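Local coordinates for hypothetical protein Ta0108 (PDB 1RLK) that probably hydrolyses the ester bond of peptidyl-tRNAs that drop off the ribosome, as a member of the PTH2 family of peptidyl-tRNA hydrolases, at residues A[65-70]-A[97-102]; A[74-79]-A[108-113]. One frame throughout, in Å; residues are numbered along the deposited sequence. Where two conformers were deposited one is given.

Contact 1 (A[65-70]-A[97-102]); sequences MEIKRM and IGLGPD
Ile67 sets its CG2 methyl against two side chains of the strand at once, touching Leu99 CD2 at 3.6 Å and Ile97 CG2 at 3.8 Å. Leu99 CD1 adds a third contact at 3.9 Å to Ile67 CG2, which is thus held by both arms of the leucine fork. With chi1 near -73° the CG1 branch of Ile67 lies beside the backbone N, and CG2 is left anti to that nitrogen, facing the strand. The two branched side chains differ in how they meet it: Ile97 slides past Ile67 in the opposite sense, whereas Leu99 runs across it at about a right angle. The longer branch of Ile97 goes to the next helix residue, where CD1 lies 3.8 Å from Lys68 CA. Only the root of that lysine packs here; its chain bends at chi2 and chi4 and leads away, and NZ finds a salt bridge with Asp72 and a hydrogen bond with Asn78. Ala8 of strand 3-10 and Ile110 of helix 104-111 also touch Ile67, deepening the apolar layer. The axes of helix 65-70 and strand 97-100 approach to 9.4 Å at 25°. Such a helix, lying nearly parallel to a central strand and joined to it mainly by aliphatic side chains, with no hydrogen bond across, is the layered packing of an alpha/beta fold, here that of the PTH2 family.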
# COMPACT_ATOMS: atom_id res chain seq x y z
N MET A 65 -9.45 5.69 -0.30
CA MET A 65 -10.52 5.08 0.50
C MET A 65 -11.33 4.05 -0.30
O MET A 65 -11.85 3.07 0.26
CB MET A 65 -11.42 6.19 1.07
CG MET A 65 -10.69 7.17 2.00
SD MET A 65 -9.68 6.34 3.25
CE MET A 65 -10.85 5.40 4.06
N GLU A 66 -11.39 4.23 -1.61
CA GLU A 66 -12.04 3.26 -2.49
C GLU A 66 -11.24 1.96 -2.53
O GLU A 66 -11.80 0.89 -2.49
CB GLU A 66 -12.15 3.84 -3.90
CG GLU A 66 -12.88 2.96 -4.88
CD GLU A 66 -14.35 2.82 -4.54
OE1 GLU A 66 -14.91 3.71 -3.84
OE2 GLU A 66 -14.95 1.81 -4.97
N ILE A 67 -9.92 2.08 -2.62
CA ILE A 67 -9.02 0.93 -2.58
C ILE A 67 -9.19 0.17 -1.26
O ILE A 67 -9.35 -1.06 -1.23
CB ILE A 67 -7.55 1.44 -2.77
CG1 ILE A 67 -7.33 1.87 -4.22
CG2 ILE A 67 -6.52 0.38 -2.41
CD1 ILE A 67 -6.10 2.72 -4.44
N LYS A 68 -9.18 0.93 -0.17
CA LYS A 68 -9.41 0.39 1.16
C LYS A 68 -10.70 -0.43 1.15
O LYS A 68 -10.70 -1.59 1.52
CB LYS A 68 -9.50 1.55 2.17
CG LYS A 68 -9.96 1.16 3.60
CD LYS A 68 -8.89 0.44 4.32
CE LYS A 68 -9.16 0.23 5.81
NZ LYS A 68 -8.98 -1.22 6.14
N ARG A 69 -11.78 0.19 0.71
CA ARG A 69 -13.09 -0.50 0.66
C ARG A 69 -12.99 -1.84 -0.06
O ARG A 69 -13.48 -2.86 0.44
CB ARG A 69 -14.15 0.38 -0.02
CG ARG A 69 -15.55 -0.26 -0.01
CD ARG A 69 -16.60 0.47 -0.84
NE ARG A 69 -16.29 0.48 -2.28
CZ ARG A 69 -16.36 -0.58 -3.08
NH1 ARG A 69 -16.73 -1.78 -2.64
NH2 ARG A 69 -16.06 -0.45 -4.37
N MET A 70 -12.36 -1.84 -1.23
CA MET A 70 -12.26 -3.07 -2.03
C MET A 70 -11.37 -4.10 -1.38
O MET A 70 -11.70 -5.27 -1.36
CB MET A 70 -11.75 -2.75 -3.43
CG MET A 70 -12.63 -1.80 -4.18
SD MET A 70 -12.38 -1.99 -5.93
CE MET A 70 -12.55 -0.44 -6.44
N ILE A 97 -1.58 3.88 0.56
CA ILE A 97 -2.11 2.64 1.12
C ILE A 97 -1.38 1.44 0.53
O ILE A 97 -1.19 1.36 -0.68
CB ILE A 97 -3.64 2.53 0.90
CG1 ILE A 97 -4.19 1.26 1.53
CG2 ILE A 97 -4.01 2.57 -0.58
CD1 ILE A 97 -5.71 1.21 1.55
N GLY A 98 -0.93 0.55 1.40
CA GLY A 98 -0.31 -0.70 0.97
C GLY A 98 -1.31 -1.84 0.91
O GLY A 98 -2.25 -1.89 1.72
N LEU A 99 -1.11 -2.74 -0.03
CA LEU A 99 -1.94 -3.94 -0.19
C LEU A 99 -1.08 -5.17 -0.40
O LEU A 99 -0.18 -5.18 -1.24
CB LEU A 99 -2.88 -3.84 -1.40
CG LEU A 99 -3.57 -2.54 -1.75
CD1 LEU A 99 -4.20 -2.68 -3.11
CD2 LEU A 99 -4.64 -2.21 -0.71
N GLY A 100 -1.39 -6.24 0.34
CA GLY A 100 -0.76 -7.52 0.12
C GLY A 100 0.39 -7.79 1.08
O GLY A 100 0.46 -7.15 2.14
N PRO A 101 1.30 -8.69 0.71
CA PRO A 101 1.32 -9.33 -0.61
C PRO A 101 0.15 -10.29 -0.87
O PRO A 101 -0.41 -10.87 0.06
CB PRO A 101 2.63 -10.12 -0.59
CG PRO A 101 2.87 -10.40 0.88
CD PRO A 101 2.38 -9.19 1.58
N ASP A 102 -0.23 -10.41 -2.14
CA ASP A 102 -1.30 -11.31 -2.55
C ASP A 102 -1.11 -11.74 -4.01
O ASP A 102 -0.06 -11.52 -4.58
CB ASP A 102 -2.67 -10.65 -2.34
CG ASP A 102 -3.71 -11.63 -1.83
OD1 ASP A 102 -3.89 -12.70 -2.47
OD2 ASP A 102 -4.37 -11.45 -0.78

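Contact 2 (A[74-79]-A[108-113]); sequences MGIVNE and DKITGK
Met74 and Ile76 both point at Ile110, each meeting it tip to tip, so that one isoleucine end receives two side chains from the other segment. Ile76 CD1 stands 3.6 Å from Ile110 CD1, and the sulfur of the methionine, SD, lies 3.8 Å from that same Ile110 CD1. In Ile110 the CG1 branch is anti to the carbonyl carbon (chi1 -62°), which extends CD1 into this meeting point. Met74 directly precedes Gly75, whose positive phi closes helix 61-74 in a Schellman motif, and the chain then passes through Ile76 into edge strand 78-82 of the sheet. A serine in place of Met74 would probably open a gap over Ile110, leaving its CD1 with Ile76 as the remaining partner from this segment. Just after the turn, Asn78 ND2 donates to Ile76 O at 2.9 Å, a nearly straight bond (168°) in the plane of the amide, while a second bond from ND2 to Asp72 helps fix the rotation of that group. On the other segment the backbone is tied by Gly112 N, which donates to Asp108 O at 3.0 Å.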
# COMPACT_ATOMS: atom_id res chain seq x y z
N MET A 74 -12.42 -7.95 -0.05
CA MET A 74 -11.75 -9.12 -0.60
C MET A 74 -10.86 -9.83 0.40
O MET A 74 -10.27 -10.86 0.08
CB MET A 74 -10.90 -8.69 -1.80
CG MET A 74 -11.74 -8.24 -2.96
SD MET A 74 -10.74 -7.94 -4.40
CE MET A 74 -11.36 -6.45 -4.79
N GLY A 75 -10.76 -9.29 1.61
CA GLY A 75 -9.98 -9.89 2.67
C GLY A 75 -8.50 -9.77 2.42
O GLY A 75 -7.73 -10.66 2.79
N ILE A 76 -8.10 -8.67 1.78
CA ILE A 76 -6.71 -8.43 1.46
C ILE A 76 -6.09 -7.54 2.53
O ILE A 76 -6.65 -6.48 2.89
CB ILE A 76 -6.58 -7.80 0.05
CG1 ILE A 76 -7.02 -8.81 -1.02
CG2 ILE A 76 -5.13 -7.35 -0.20
CD1 ILE A 76 -7.24 -8.22 -2.41
N VAL A 77 -4.93 -7.95 3.01
CA VAL A 77 -4.15 -7.13 3.95
C VAL A 77 -3.89 -5.77 3.35
O VAL A 77 -3.46 -5.65 2.19
CB VAL A 77 -2.79 -7.80 4.30
CG1 VAL A 77 -1.88 -6.82 5.08
CG2 VAL A 77 -3.02 -9.09 5.07
N ASN A 78 -4.14 -4.72 4.13
CA ASN A 78 -3.91 -3.36 3.68
C ASN A 78 -3.61 -2.42 4.82
O ASN A 78 -4.07 -2.65 5.96
CB ASN A 78 -5.12 -2.85 2.89
CG ASN A 78 -6.37 -2.70 3.76
OD1 ASN A 78 -6.65 -1.61 4.26
ND2 ASN A 78 -7.12 -3.80 3.93
N GLU A 79 -2.85 -1.37 4.55
CA GLU A 79 -2.51 -0.39 5.56
C GLU A 79 -2.52 0.99 4.97
O GLU A 79 -1.76 1.29 4.04
CB GLU A 79 -1.12 -0.68 6.14
CG GLU A 79 -0.70 0.28 7.23
CD GLU A 79 -1.40 0.05 8.57
OE1 GLU A 79 -2.14 -0.97 8.75
OE2 GLU A 79 -1.16 0.89 9.45
N ASP A 108 -4.88 -6.67 -8.99
CA ASP A 108 -5.17 -5.86 -10.18
C ASP A 108 -6.66 -5.51 -10.29
O ASP A 108 -7.02 -4.49 -10.85
CB ASP A 108 -4.71 -6.58 -11.45
CG ASP A 108 -3.18 -6.62 -11.58
OD1 ASP A 108 -2.48 -5.73 -11.05
OD2 ASP A 108 -2.59 -7.53 -12.20
N LYS A 109 -7.52 -6.36 -9.74
CA LYS A 109 -8.96 -6.04 -9.66
C LYS A 109 -9.24 -4.75 -8.90
O LYS A 109 -10.28 -4.14 -9.10
CB LYS A 109 -9.73 -7.19 -8.99
CG LYS A 109 -9.68 -8.49 -9.72
CD LYS A 109 -10.55 -9.54 -9.08
CE LYS A 109 -10.51 -10.82 -9.89
NZ LYS A 109 -10.89 -12.03 -9.11
N ILE A 110 -8.32 -4.35 -8.02
CA ILE A 110 -8.47 -3.14 -7.19
C ILE A 110 -7.69 -1.95 -7.73
O ILE A 110 -8.24 -0.85 -7.82
CB ILE A 110 -7.99 -3.45 -5.75
CG1 ILE A 110 -8.86 -4.54 -5.13
CG2 ILE A 110 -8.04 -2.20 -4.85
CD1 ILE A 110 -8.36 -5.04 -3.80
N THR A 111 -6.42 -2.16 -8.06
CA THR A 111 -5.49 -1.08 -8.43
C THR A 111 -5.07 -0.99 -9.92
O THR A 111 -4.39 -0.05 -10.30
CB THR A 111 -4.19 -1.17 -7.58
OG1 THR A 111 -3.74 -2.53 -7.50
CG2 THR A 111 -4.49 -0.75 -6.11
N GLY A 112 -5.45 -1.96 -10.74
CA GLY A 112 -5.01 -2.01 -12.13
C GLY A 112 -5.31 -0.78 -12.95
O GLY A 112 -4.61 -0.48 -13.92
N LYS A 113 -6.34 -0.04 -12.53
CA LYS A 113 -6.86 1.12 -13.26
C LYS A 113 -5.97 2.34 -13.09
O LYS A 113 -6.00 3.27 -13.92
CB LYS A 113 -8.29 1.44 -12.78
CG LYS A 113 -8.59 1.10 -11.28
CD LYS A 113 -8.82 -0.40 -10.92
CE LYS A 113 -9.07 -1.35 -12.11
NZ LYS A 113 -8.75 -2.75 -11.74

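Contacts 1 and 2 illustrate how neighbouring parts of one apolar layer share their members: their centres lie about 4 Å apart. Helix 61-74 supplies residues to both, and helix 104-111 joins them through Ile110, which, besides its place in contact 2, also touches Met70 of segment 65-70. In the sheet, strands 78-82 and 94-103 run antiparallel side by side, with probable hydrogen bonds of 2.8 Å from Gly100 N to Val77 O and 2.9 Å from Gly98 N to Glu79 O. Along the chain the four segments alternate, so the two contacts interlock. Both are apolar packing between the helices and the sheet side of the fold.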